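Local coordinates for protein putative non-ribosomal peptide synthetase (PDB 6M7L) that contains a condensation-like domain of a putative non-ribosomal peptide synthetase and probably serves in the assembly of a peptide natural product, at residues A[43-48]-A[147-152]; A[251-256]-A[425-430]; A[323-328]-A[463-468]; A[60-65]-A[98-103]; A[379-384]-A[415-420]. All coordinates share one frame; numbering follows the deposited sequence.

Contact 1: A[43-48]-A[147-152]; sequences GLHVRV and VAHRIA
V46 and A148 face each other as an antiparallel hydrogen-bonded pair: V46 N reaches A148 O at 2.9 Å, and A148 N returns the bond to V46 O at the same length. Their small apolar side chains share one face of the sheet, CG2 of V46 lying 3.8 Å from CB of A148. On the other face V147 CG1 packs against H45 CB at 3.6 Å, as suits a buried beta-branched residue. Where the strand ends, R150 N binds L44 O (3.1 Å, N-H...O angle 162°). The R150 chain turns at chi3 (119°), which lays its guanidinium flat against V46, with CG1 over the centre of one face.

The two imidazoles meet obliquely, their planes 60° apart, and H149 CD2 comes to the edge of the H45 ring at 3.5 Å from H45 CD2. Each ring has a further hold. L44 O lies over one face of H149, while I151 N points in the ring plane at H149 ND1 (3.1 Å) and so fixes its rotation; H45 ND1 bonds to A118 O. H149 and R150 appear to occupy the place of the two histidines in the HHxxxDG motif of condensation domains, arginine standing where the second would be.

Strand 141-149 lies between strands 45-53 and 130-136. M31 of helix 26-34 packs on L44, H149 and R150, and V158 of helix 155-172 covers V46.

Contact 2: A[251-256]-A[425-430]; sequences LRLPAD and DGLVGS
R252 and V428 stand next to each other on the outer face of two antiparallel strands, as a non-hydrogen-bonded pair, and their side chains run side by side in the same direction. From CB, the R252 chain is set beside its own backbone N (chi1 -87°). CG then meets V428 CG2 at 3.8 Å, CD passes the same methyl, and NE lies closest to it at 3.4 Å. A bend at chi3 brings the guanidinium over the other branch, where CG1 of V428 sits over one face, toward the rim, 3.9 Å from both CZ and the terminal NH2 of R252. Arginine suits this exposed position: its methylenes cover the valine while its charged end stays at the surface.

In the backbone, L253 N binds L427 O at 2.8 Å and L427 N binds L253 O at 3.0 Å; L251 and G429 exchange a second, more bent pair of bonds. On the inner face CB of L253 and CB of L427 are 3.9 Å apart, and L251 reaches helix 440-459. G426 adopts a positive phi (96°), which favours glycine, beside A255 where helix 255-267 begins. This is an edge strand paired antiparallel with its inner neighbour, with helices packed on the leucine face, in the alpha/beta fold of the CoA-dependent acyltransferase clan.

Contact 3: A[323-328]-A[463-468]; sequences VDLSGD and VRLSQV
D328 directs its carboxylate at the backbone of the 463-468 turn. OD1 accepts S466 N at 3.0 Å (N-H...O angle 153°) through its syn lone pair, and S466 OG adds a weak bond to the same OD1 at 3.4 Å. The reach comes from the first torsion of D328, which swings CG away from its backbone N (chi1 -151°) and toward the turn. The short aspartate and small serine suit a place where the two backbones come close.

R464 belongs to the same surface but makes no ion pair here: its CB lies beside D328 OD1, and its extended chain passes D328 O. The backbone N of R464 binds Q467 OE1, which braces the turn from within. Within 323-328, D324 OD1 takes both S326 N and S326 OG, an Asx turn that shapes the chain after strand 317-324.

Beneath these polar groups L325 and L465 cross at about a right angle, CB of L325 lying 3.8 Å from CD2 of L465; both leucines also touch S285 of helix 272-288. The chemistry is that of one carboxylate gripping a turn over a small apolar base; with R464 NE 5.0 Å from D328 OD1, any attraction between these two residues would probably be a long-range addition.

Contact 4: A[60-65]-A[98-103]; sequences ALAGAL and PPLEIC
L65 and L100 meet at about a right angle, CD1 of L65 lying 3.9 Å from CD1 of L100, and this crossing is the centre of a contact carried by apolar side chains. L100 is turned so that CG lies opposite its backbone N (chi1 172°), which sends both of its methyls at the helix. Both touch CD1 of L65; CD2 of L100 also approaches CB of A62 at 4.0 Å and, more loosely, CD2 of L61 at 4.4 Å. The residue types fit: alanine on the near side of the helix lets the leucine methyl come close to the backbone, while the longer leucines along the same side fill the gap to the strand.

Proline packing forms a second group. The ring of P98 lies by the end of this helical turn, with CG 3.9 Å from CB of L65 and equally far from the L65 carbonyl O.

No hydrogen bond joins the two segments. The helix satisfies its own backbone, for example L65 N to L61 O at 2.9 Å, and the strand hydrogen-bonds to its neighbour 130-136. E101 takes no part across the contact; it forms a salt bridge with R117 and a hydrogen bond with H133.

Strand 100-102 is an outermost strand of its sheet, alongside 130-136. Helix 58-71 packs on one face of that sheet, touching A132 through L65, and its A60 and A64 rest on helix 155-172.

Contact 5: A[379-384]-A[415-420]; sequences DEDDVR and LDHRTD
D379 and L415 form a parallel strand pairing at the surface, where strand 374-380, outermost in its sheet, runs out beside strand 410-418. One carbonyl serves both partners: D379 O accepts D416 N at 2.6 Å in a nearly straight bond (N-H...O angle 175°) and also receives the CA-H of L415. On that pair's face of the sheet CD2 of L415 reaches CB of D379 at 4.2 Å, a thin apolar touch beneath the aspartate.

On the other face E380 and D416 run side by side with carboxylate planes 88° apart, and OE1 of E380 lies 3.7 Å from OD2 of D416. Two acids this close would repel if both were charged, but D416 has an answering cation: R418 forms a salt bridge with D416, NE to OD1 at 3.1 Å and a weaker NH1 to OD2 bond at 3.0 Å. The arginine probably offsets the crowding of negative charge and favours an ionised D416, whose OD1 also has a weak bond to H258.

Farther along, D381 swings its carboxylate to the edge of the H417 ring, with OD2 3.1 Å from CE1, while L415 CB lies over one face, offset toward the edge of the ring.

The following D382 forms a salt bridge to a basic side chain of the other protein in the assembly. Strand 410-418 lies between strand 374-380 and strand 424-434, with M272 of helix 272-288 against D416 and R418.

Contacts 1 and 4 share one sheet, about 17 Å apart between centres: contact 1 pairs two inner strands in the buried interior, and contact 4 lays a helix on an outermost strand by apolar packing alone. Contacts 2 and 5 share the second sheet and touch directly, since 425-430 is hydrogen-bonded to 415-420; contact 2 is an antiparallel pair with one face buried, contact 5 a parallel pair at the surface. Contact 3 joins no strands; it ties two loops through a carboxylate, on the opposite side of the chain's centre from contact 4. Acidic side chains are prominent at contacts 3 and 5, contact 2 carries an exposed arginine, and contact 1 buries two histidines and keeps an arginine at its margin.

Contact 1: A[43-48]-A[147-152]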
# COMPACT_ATOMS: atom_id res chain seq x y z
N GLY A 43 6.28 -7.23 27.41
CA GLY A 43 4.89 -6.90 27.14
C GLY A 43 4.48 -7.38 25.76
O GLY A 43 5.25 -7.32 24.80
N LEU A 44 3.26 -7.89 25.67
CA LEU A 44 2.69 -8.30 24.39
C LEU A 44 2.20 -7.05 23.68
O LEU A 44 1.05 -6.62 23.84
CB LEU A 44 1.57 -9.32 24.59
CG LEU A 44 2.02 -10.71 25.03
CD1 LEU A 44 0.83 -11.60 25.35
CD2 LEU A 44 2.89 -11.33 23.95
N HIS A 45 3.09 -6.44 22.91
CA HIS A 45 2.84 -5.16 22.26
C HIS A 45 3.13 -5.27 20.77
O HIS A 45 3.93 -6.10 20.32
CB HIS A 45 3.71 -4.04 22.85
CG HIS A 45 3.66 -3.95 24.35
ND1 HIS A 45 4.74 -3.55 25.10
CD2 HIS A 45 2.66 -4.19 25.22
CE1 HIS A 45 4.41 -3.56 26.38
NE2 HIS A 45 3.15 -3.95 26.48
N VAL A 46 2.48 -4.42 20.00
CA VAL A 46 2.91 -4.09 18.65
C VAL A 46 3.67 -2.78 18.72
O VAL A 46 3.40 -1.93 19.58
CB VAL A 46 1.73 -4.01 17.66
CG1 VAL A 46 1.14 -5.39 17.40
CG2 VAL A 46 0.67 -3.06 18.19
N ARG A 47 4.64 -2.61 17.84
CA ARG A 47 5.45 -1.40 17.91
C ARG A 47 6.09 -1.12 16.55
O ARG A 47 6.35 -2.04 15.77
CB ARG A 47 6.52 -1.48 19.00
CG ARG A 47 7.68 -2.43 18.71
CD ARG A 47 7.26 -3.89 18.89
NE ARG A 47 7.49 -4.66 17.68
CZ ARG A 47 8.61 -5.31 17.41
NH1 ARG A 47 8.74 -5.96 16.26
NH2 ARG A 47 9.61 -5.32 18.30
N VAL A 48 6.32 0.16 16.29
CA VAL A 48 6.92 0.62 15.04
C VAL A 48 7.88 1.75 15.36
O VAL A 48 7.55 2.67 16.12
CB VAL A 48 5.84 1.09 14.04
CG1 VAL A 48 4.88 2.07 14.69
CG2 VAL A 48 6.49 1.70 12.80
N VAL A 147 4.44 2.43 20.55
CA VAL A 147 4.11 1.14 21.15
C VAL A 147 2.62 1.13 21.45
O VAL A 147 2.07 2.12 21.94
CB VAL A 147 4.93 0.89 22.43
CG1 VAL A 147 4.70 -0.53 22.94
CG2 VAL A 147 6.41 1.14 22.18
N ALA A 148 1.97 0.01 21.13
CA ALA A 148 0.55 -0.16 21.40
C ALA A 148 0.32 -1.56 21.94
O ALA A 148 0.81 -2.53 21.36
CB ALA A 148 -0.29 0.08 20.14
N HIS A 149 -0.41 -1.66 23.05
CA HIS A 149 -0.69 -2.97 23.62
C HIS A 149 -1.61 -3.76 22.70
O HIS A 149 -2.50 -3.19 22.06
CB HIS A 149 -1.31 -2.83 25.01
CG HIS A 149 -1.22 -4.07 25.83
ND1 HIS A 149 -2.05 -5.15 25.63
CD2 HIS A 149 -0.39 -4.41 26.85
CE1 HIS A 149 -1.74 -6.11 26.49
NE2 HIS A 149 -0.74 -5.68 27.24
N ARG A 150 -1.39 -5.07 22.63
CA ARG A 150 -2.18 -5.89 21.72
C ARG A 150 -3.64 -6.03 22.15
O ARG A 150 -4.42 -6.64 21.42
CB ARG A 150 -1.54 -7.28 21.57
CG ARG A 150 -0.12 -7.24 21.02
CD ARG A 150 0.41 -8.64 20.76
NE ARG A 150 0.74 -8.83 19.35
CZ ARG A 150 1.94 -8.61 18.83
NH1 ARG A 150 2.15 -8.81 17.53
NH2 ARG A 150 2.93 -8.20 19.60
N ILE A 151 -4.01 -5.49 23.31
CA ILE A 151 -5.41 -5.40 23.68
C ILE A 151 -6.13 -4.35 22.83
O ILE A 151 -7.36 -4.35 22.76
CB ILE A 151 -5.55 -5.07 25.18
CG1 ILE A 151 -6.96 -5.38 25.69
CG2 ILE A 151 -5.21 -3.61 25.44
CD1 ILE A 151 -7.14 -5.11 27.17
N ALA A 152 -5.37 -3.47 22.18
CA ALA A 152 -5.94 -2.40 21.38
C ALA A 152 -5.52 -2.42 19.92
O ALA A 152 -6.20 -1.79 19.10
CB ALA A 152 -5.57 -1.03 21.97

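Contact 2: A[251-256]-A[425-430]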
# COMPACT_ATOMS: atom_id res chain seq x y z
N LEU A 251 15.15 -19.32 6.87
CA LEU A 251 14.79 -20.62 6.30
C LEU A 251 14.51 -20.42 4.82
O LEU A 251 13.54 -19.75 4.45
CB LEU A 251 13.58 -21.22 7.02
CG LEU A 251 13.25 -22.67 6.66
CD1 LEU A 251 12.84 -23.45 7.90
CD2 LEU A 251 12.15 -22.75 5.61
N ARG A 252 15.36 -21.01 3.97
CA ARG A 252 15.23 -20.91 2.53
C ARG A 252 15.08 -22.29 1.92
O ARG A 252 15.79 -23.23 2.30
CB ARG A 252 16.43 -20.19 1.91
CG ARG A 252 16.29 -18.67 1.86
CD ARG A 252 17.35 -18.05 0.96
NE ARG A 252 16.86 -16.85 0.29
CZ ARG A 252 17.11 -15.61 0.69
NH1 ARG A 252 17.86 -15.39 1.77
NH2 ARG A 252 16.62 -14.58 0.01
N LEU A 253 14.16 -22.42 0.98
CA LEU A 253 13.97 -23.64 0.20
C LEU A 253 14.13 -23.30 -1.27
O LEU A 253 13.43 -22.40 -1.77
CB LEU A 253 12.59 -24.25 0.47
CG LEU A 253 12.31 -25.61 -0.18
CD1 LEU A 253 13.06 -26.72 0.53
CD2 LEU A 253 10.82 -25.89 -0.21
N PRO A 254 15.02 -23.95 -2.00
CA PRO A 254 15.20 -23.63 -3.42
C PRO A 254 13.94 -23.93 -4.22
O PRO A 254 13.05 -24.68 -3.79
CB PRO A 254 16.37 -24.52 -3.86
CG PRO A 254 16.39 -25.63 -2.86
CD PRO A 254 15.94 -25.02 -1.56
N ALA A 255 13.87 -23.34 -5.42
CA ALA A 255 12.67 -23.47 -6.25
C ALA A 255 12.42 -24.91 -6.67
O ALA A 255 11.27 -25.31 -6.86
CB ALA A 255 12.78 -22.57 -7.48
N ASP A 256 13.49 -25.71 -6.82
CA ASP A 256 13.34 -27.11 -7.18
C ASP A 256 12.42 -27.84 -6.20
O ASP A 256 11.36 -28.35 -6.58
CB ASP A 256 14.71 -27.79 -7.22
CG ASP A 256 15.54 -27.34 -8.40
OD1 ASP A 256 15.02 -26.59 -9.25
OD2 ASP A 256 16.72 -27.75 -8.48
N ASP A 425 8.98 -20.16 -7.24
CA ASP A 425 10.19 -19.36 -7.39
C ASP A 425 10.88 -19.18 -6.05
O ASP A 425 11.35 -18.09 -5.71
CB ASP A 425 9.87 -18.01 -8.03
CG ASP A 425 11.10 -17.32 -8.60
OD1 ASP A 425 11.89 -18.00 -9.28
OD2 ASP A 425 11.26 -16.11 -8.36
N GLY A 426 10.95 -20.25 -5.27
CA GLY A 426 11.63 -20.22 -3.99
C GLY A 426 10.68 -19.97 -2.83
O GLY A 426 9.65 -19.31 -2.96
N LEU A 427 11.04 -20.53 -1.67
CA LEU A 427 10.28 -20.36 -0.43
C LEU A 427 11.23 -19.76 0.60
O LEU A 427 12.14 -20.44 1.08
CB LEU A 427 9.72 -21.69 0.04
CG LEU A 427 8.53 -21.67 1.00
CD1 LEU A 427 7.33 -21.00 0.34
CD2 LEU A 427 8.17 -23.07 1.46
N VAL A 428 11.03 -18.48 0.92
CA VAL A 428 11.95 -17.72 1.76
C VAL A 428 11.21 -17.19 2.97
O VAL A 428 10.10 -16.66 2.85
CB VAL A 428 12.61 -16.57 0.97
CG1 VAL A 428 13.40 -15.66 1.90
CG2 VAL A 428 13.50 -17.12 -0.12
N GLY A 429 11.82 -17.33 4.14
CA GLY A 429 11.20 -16.82 5.35
C GLY A 429 12.11 -16.95 6.55
O GLY A 429 13.33 -17.04 6.43
N SER A 430 11.48 -16.98 7.73
CA SER A 430 12.21 -17.00 8.99
C SER A 430 11.52 -17.94 9.97
O SER A 430 10.29 -17.98 10.04
CB SER A 430 12.30 -15.60 9.61
OG SER A 430 13.03 -14.72 8.77

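Contact 3: A[323-328]-A[463-468]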
# COMPACT_ATOMS: atom_id res chain seq x y z
N VAL A 323 -3.95 -32.06 13.44
CA VAL A 323 -3.82 -33.11 12.44
C VAL A 323 -3.50 -34.41 13.16
O VAL A 323 -2.59 -34.46 14.00
CB VAL A 323 -2.74 -32.78 11.40
CG1 VAL A 323 -2.41 -34.00 10.56
CG2 VAL A 323 -3.20 -31.63 10.51
N ASP A 324 -4.26 -35.46 12.85
CA ASP A 324 -4.03 -36.78 13.42
C ASP A 324 -3.12 -37.56 12.49
O ASP A 324 -3.46 -37.82 11.33
CB ASP A 324 -5.36 -37.52 13.62
CG ASP A 324 -5.19 -38.82 14.39
OD1 ASP A 324 -4.05 -39.15 14.77
OD2 ASP A 324 -6.21 -39.50 14.61
N LEU A 325 -1.94 -37.94 13.00
CA LEU A 325 -1.00 -38.77 12.27
C LEU A 325 -1.04 -40.22 12.72
O LEU A 325 -0.04 -40.94 12.61
CB LEU A 325 0.41 -38.20 12.40
CG LEU A 325 0.53 -36.74 11.93
CD1 LEU A 325 1.94 -36.21 12.09
CD2 LEU A 325 0.09 -36.63 10.48
N SER A 326 -2.19 -40.67 13.22
CA SER A 326 -2.36 -42.05 13.65
C SER A 326 -2.11 -43.00 12.48
O SER A 326 -2.18 -42.63 11.31
CB SER A 326 -3.76 -42.27 14.22
OG SER A 326 -3.92 -41.61 15.46
N GLY A 327 -1.83 -44.26 12.83
CA GLY A 327 -1.29 -45.16 11.83
C GLY A 327 0.09 -44.68 11.42
O GLY A 327 0.85 -44.14 12.23
N ASP A 328 0.41 -44.85 10.14
CA ASP A 328 1.67 -44.35 9.59
C ASP A 328 1.39 -43.74 8.23
O ASP A 328 1.61 -44.37 7.18
CB ASP A 328 2.71 -45.46 9.50
CG ASP A 328 4.13 -44.94 9.62
OD1 ASP A 328 4.56 -44.18 8.72
OD2 ASP A 328 4.79 -45.25 10.63
N VAL A 463 6.64 -41.11 0.96
CA VAL A 463 7.38 -41.48 2.17
C VAL A 463 6.44 -41.49 3.36
O VAL A 463 5.66 -40.56 3.57
CB VAL A 463 8.57 -40.53 2.38
CG1 VAL A 463 8.10 -39.09 2.55
CG2 VAL A 463 9.40 -40.97 3.57
N ARG A 464 6.49 -42.57 4.14
CA ARG A 464 5.67 -42.66 5.33
C ARG A 464 6.23 -41.76 6.43
O ARG A 464 7.35 -41.27 6.36
CB ARG A 464 5.59 -44.11 5.82
CG ARG A 464 4.75 -45.04 4.95
CD ARG A 464 4.26 -46.23 5.77
NE ARG A 464 3.63 -47.26 4.95
CZ ARG A 464 4.18 -48.44 4.67
NH1 ARG A 464 5.38 -48.74 5.14
NH2 ARG A 464 3.53 -49.31 3.91
N LEU A 465 5.40 -41.54 7.46
CA LEU A 465 5.84 -40.73 8.59
C LEU A 465 7.02 -41.36 9.32
O LEU A 465 7.89 -40.65 9.82
CB LEU A 465 4.67 -40.52 9.56
CG LEU A 465 4.96 -39.87 10.91
CD1 LEU A 465 5.50 -38.46 10.72
CD2 LEU A 465 3.72 -39.86 11.79
N SER A 466 7.07 -42.70 9.36
CA SER A 466 8.12 -43.38 10.11
C SER A 466 9.46 -43.36 9.38
O SER A 466 10.51 -43.18 10.01
CB SER A 466 7.70 -44.82 10.40
OG SER A 466 7.60 -45.56 9.20
N GLN A 467 9.44 -43.55 8.06
CA GLN A 467 10.66 -43.66 7.27
C GLN A 467 11.20 -42.31 6.81
O GLN A 467 11.93 -42.25 5.82
CB GLN A 467 10.42 -44.57 6.06
CG GLN A 467 9.24 -44.15 5.20
CD GLN A 467 9.09 -45.02 3.96
OE1 GLN A 467 8.51 -44.60 2.96
NE2 GLN A 467 9.62 -46.24 4.02
N VAL A 468 10.87 -41.24 7.51
CA VAL A 468 11.33 -39.90 7.15
C VAL A 468 12.60 -39.58 7.92
O VAL A 468 12.82 -40.06 9.03
CB VAL A 468 10.21 -38.87 7.40
CG1 VAL A 468 10.64 -37.80 8.40
CG2 VAL A 468 9.77 -38.25 6.08

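Contact 4: A[60-65]-A[98-103]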
# COMPACT_ATOMS: atom_id res chain seq x y z
N ALA A 60 3.37 19.72 16.64
CA ALA A 60 2.42 19.13 15.70
C ALA A 60 2.39 17.61 15.82
O ALA A 60 1.32 17.00 15.71
CB ALA A 60 2.78 19.54 14.27
N LEU A 61 3.55 16.99 16.05
CA LEU A 61 3.59 15.55 16.29
C LEU A 61 2.78 15.17 17.52
O LEU A 61 2.07 14.16 17.51
CB LEU A 61 5.04 15.09 16.43
CG LEU A 61 5.27 13.69 17.02
CD1 LEU A 61 4.81 12.61 16.05
CD2 LEU A 61 6.73 13.51 17.39
N ALA A 62 2.86 15.98 18.58
CA ALA A 62 2.05 15.73 19.76
C ALA A 62 0.57 15.88 19.45
O ALA A 62 -0.25 15.05 19.88
CB ALA A 62 2.46 16.68 20.89
N GLY A 63 0.20 16.92 18.70
CA GLY A 63 -1.19 17.08 18.31
C GLY A 63 -1.67 15.96 17.40
O GLY A 63 -2.79 15.47 17.54
N ALA A 64 -0.82 15.53 16.47
CA ALA A 64 -1.19 14.44 15.57
C ALA A 64 -1.38 13.14 16.33
O ALA A 64 -2.30 12.37 16.04
CB ALA A 64 -0.13 14.28 14.48
N LEU A 65 -0.51 12.87 17.32
CA LEU A 65 -0.69 11.70 18.16
C LEU A 65 -2.04 11.73 18.86
O LEU A 65 -2.78 10.74 18.86
CB LEU A 65 0.45 11.61 19.18
CG LEU A 65 1.82 11.21 18.63
CD1 LEU A 65 2.90 11.38 19.69
CD2 LEU A 65 1.79 9.79 18.10
N PRO A 98 -2.09 9.98 24.17
CA PRO A 98 -0.95 9.13 24.50
C PRO A 98 0.18 9.96 25.07
O PRO A 98 0.37 11.13 24.69
CB PRO A 98 -0.56 8.52 23.14
CG PRO A 98 -0.97 9.57 22.16
CD PRO A 98 -2.26 10.12 22.72
N PRO A 99 0.95 9.42 26.02
CA PRO A 99 2.16 10.11 26.46
C PRO A 99 3.20 10.13 25.36
O PRO A 99 3.27 9.24 24.51
CB PRO A 99 2.62 9.28 27.67
CG PRO A 99 1.99 7.94 27.48
CD PRO A 99 0.68 8.19 26.79
N LEU A 100 4.02 11.18 25.38
CA LEU A 100 5.08 11.37 24.38
C LEU A 100 6.38 11.66 25.12
O LEU A 100 6.62 12.80 25.55
CB LEU A 100 4.73 12.50 23.42
CG LEU A 100 5.85 12.92 22.45
CD1 LEU A 100 6.29 11.75 21.58
CD2 LEU A 100 5.40 14.09 21.59
N GLU A 101 7.21 10.64 25.29
CA GLU A 101 8.54 10.83 25.85
C GLU A 101 9.47 11.43 24.80
O GLU A 101 9.47 11.02 23.64
CB GLU A 101 9.11 9.51 26.36
CG GLU A 101 10.56 9.62 26.82
CD GLU A 101 11.19 8.28 27.14
OE1 GLU A 101 12.30 8.27 27.72
OE2 GLU A 101 10.58 7.24 26.81
N ILE A 102 10.26 12.41 25.23
CA ILE A 102 11.29 13.02 24.40
C ILE A 102 12.62 12.68 25.05
O ILE A 102 12.95 13.21 26.12
CB ILE A 102 11.09 14.53 24.25
CG1 ILE A 102 9.80 14.80 23.46
CG2 ILE A 102 12.29 15.17 23.57
CD1 ILE A 102 9.45 16.27 23.35
N CYS A 103 13.39 11.80 24.41
CA CYS A 103 14.59 11.22 25.00
C CYS A 103 15.77 11.41 24.06
O CYS A 103 16.04 10.57 23.20
CB CYS A 103 14.37 9.74 25.31
SG CYS A 103 15.84 8.86 25.87

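Contact 5: A[379-384]-A[415-420]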
# COMPACT_ATOMS: atom_id res chain seq x y z
N ASP A 379 2.73 -16.66 3.17
CA ASP A 379 2.21 -15.48 2.49
C ASP A 379 2.69 -15.44 1.05
O ASP A 379 3.84 -15.79 0.75
CB ASP A 379 2.66 -14.20 3.21
CG ASP A 379 2.23 -14.17 4.66
OD1 ASP A 379 1.11 -14.64 4.96
OD2 ASP A 379 3.01 -13.68 5.50
N GLU A 380 1.79 -15.04 0.15
CA GLU A 380 2.20 -14.68 -1.19
C GLU A 380 2.88 -13.32 -1.16
O GLU A 380 2.59 -12.48 -0.31
CB GLU A 380 0.99 -14.64 -2.13
CG GLU A 380 -0.15 -15.59 -1.76
CD GLU A 380 0.18 -17.05 -2.04
OE1 GLU A 380 0.39 -17.81 -1.07
OE2 GLU A 380 0.22 -17.43 -3.23
N ASP A 381 3.80 -13.11 -2.10
CA ASP A 381 4.51 -11.84 -2.14
C ASP A 381 3.54 -10.70 -2.46
O ASP A 381 2.64 -10.85 -3.29
CB ASP A 381 5.63 -11.89 -3.18
CG ASP A 381 6.85 -11.08 -2.77
OD1 ASP A 381 6.76 -10.33 -1.77
OD2 ASP A 381 7.90 -11.21 -3.43
N ASP A 382 3.72 -9.58 -1.78
CA ASP A 382 2.80 -8.45 -1.90
C ASP A 382 3.55 -7.17 -1.57
O ASP A 382 4.73 -7.18 -1.22
CB ASP A 382 1.58 -8.64 -1.00
CG ASP A 382 0.27 -8.52 -1.75
OD1 ASP A 382 0.17 -7.66 -2.65
OD2 ASP A 382 -0.66 -9.30 -1.45
N VAL A 383 2.84 -6.04 -1.68
CA VAL A 383 3.44 -4.75 -1.39
C VAL A 383 3.71 -4.64 0.10
O VAL A 383 2.91 -5.08 0.94
CB VAL A 383 2.53 -3.61 -1.89
CG1 VAL A 383 1.17 -3.65 -1.19
CG2 VAL A 383 3.20 -2.26 -1.70
N ARG A 384 4.87 -4.08 0.44
CA ARG A 384 5.22 -3.91 1.85
C ARG A 384 4.66 -2.59 2.37
O ARG A 384 4.88 -1.55 1.76
CB ARG A 384 6.73 -3.94 2.04
CG ARG A 384 7.35 -5.31 1.85
CD ARG A 384 7.41 -6.08 3.16
NE ARG A 384 8.50 -5.62 4.01
CZ ARG A 384 8.87 -6.21 5.14
NH1 ARG A 384 8.23 -7.29 5.57
NH2 ARG A 384 9.88 -5.73 5.85
N LEU A 415 7.51 -16.80 2.83
CA LEU A 415 7.03 -16.12 1.64
C LEU A 415 6.98 -17.11 0.48
O LEU A 415 7.98 -17.76 0.17
CB LEU A 415 7.92 -14.93 1.28
CG LEU A 415 7.66 -13.62 2.02
CD1 LEU A 415 8.78 -12.63 1.74
CD2 LEU A 415 6.32 -13.04 1.61
N ASP A 416 5.81 -17.21 -0.15
CA ASP A 416 5.60 -18.14 -1.26
C ASP A 416 5.85 -17.39 -2.57
O ASP A 416 4.94 -16.88 -3.23
CB ASP A 416 4.19 -18.72 -1.20
CG ASP A 416 3.96 -19.81 -2.23
OD1 ASP A 416 4.93 -20.25 -2.87
OD2 ASP A 416 2.79 -20.23 -2.39
N HIS A 417 7.13 -17.31 -2.94
CA HIS A 417 7.52 -16.61 -4.16
C HIS A 417 7.06 -17.36 -5.40
O HIS A 417 7.16 -18.59 -5.47
CB HIS A 417 9.04 -16.42 -4.20
CG HIS A 417 9.55 -15.39 -3.24
ND1 HIS A 417 8.89 -14.21 -2.99
CD2 HIS A 417 10.66 -15.37 -2.47
CE1 HIS A 417 9.57 -13.50 -2.11
NE2 HIS A 417 10.65 -14.19 -1.77
N ARG A 418 6.56 -16.61 -6.38
CA ARG A 418 6.05 -17.19 -7.61
C ARG A 418 6.56 -16.40 -8.81
O ARG A 418 6.82 -15.19 -8.72
CB ARG A 418 4.52 -17.21 -7.64
CG ARG A 418 3.88 -18.04 -6.54
CD ARG A 418 4.24 -19.51 -6.66
NE ARG A 418 3.56 -20.31 -5.65
CZ ARG A 418 2.39 -20.92 -5.85
NH1 ARG A 418 1.84 -21.63 -4.87
NH2 ARG A 418 1.79 -20.84 -7.02
N THR A 419 6.70 -17.09 -9.94
CA THR A 419 6.88 -16.43 -11.22
C THR A 419 5.54 -15.87 -11.68
O THR A 419 4.48 -16.23 -11.16
CB THR A 419 7.45 -17.41 -12.25
OG1 THR A 419 8.43 -18.25 -11.63
CG2 THR A 419 8.12 -16.65 -13.40
N ASP A 420 5.59 -14.98 -12.67
CA ASP A 420 4.37 -14.36 -13.19
C ASP A 420 3.35 -15.40 -13.64
O ASP A 420 2.15 -15.09 -13.68
CB ASP A 420 4.71 -13.43 -14.35
CG ASP A 420 5.62 -12.29 -13.94
OD1 ASP A 420 6.82 -12.55 -13.67
OD2 ASP A 420 5.14 -11.14 -13.87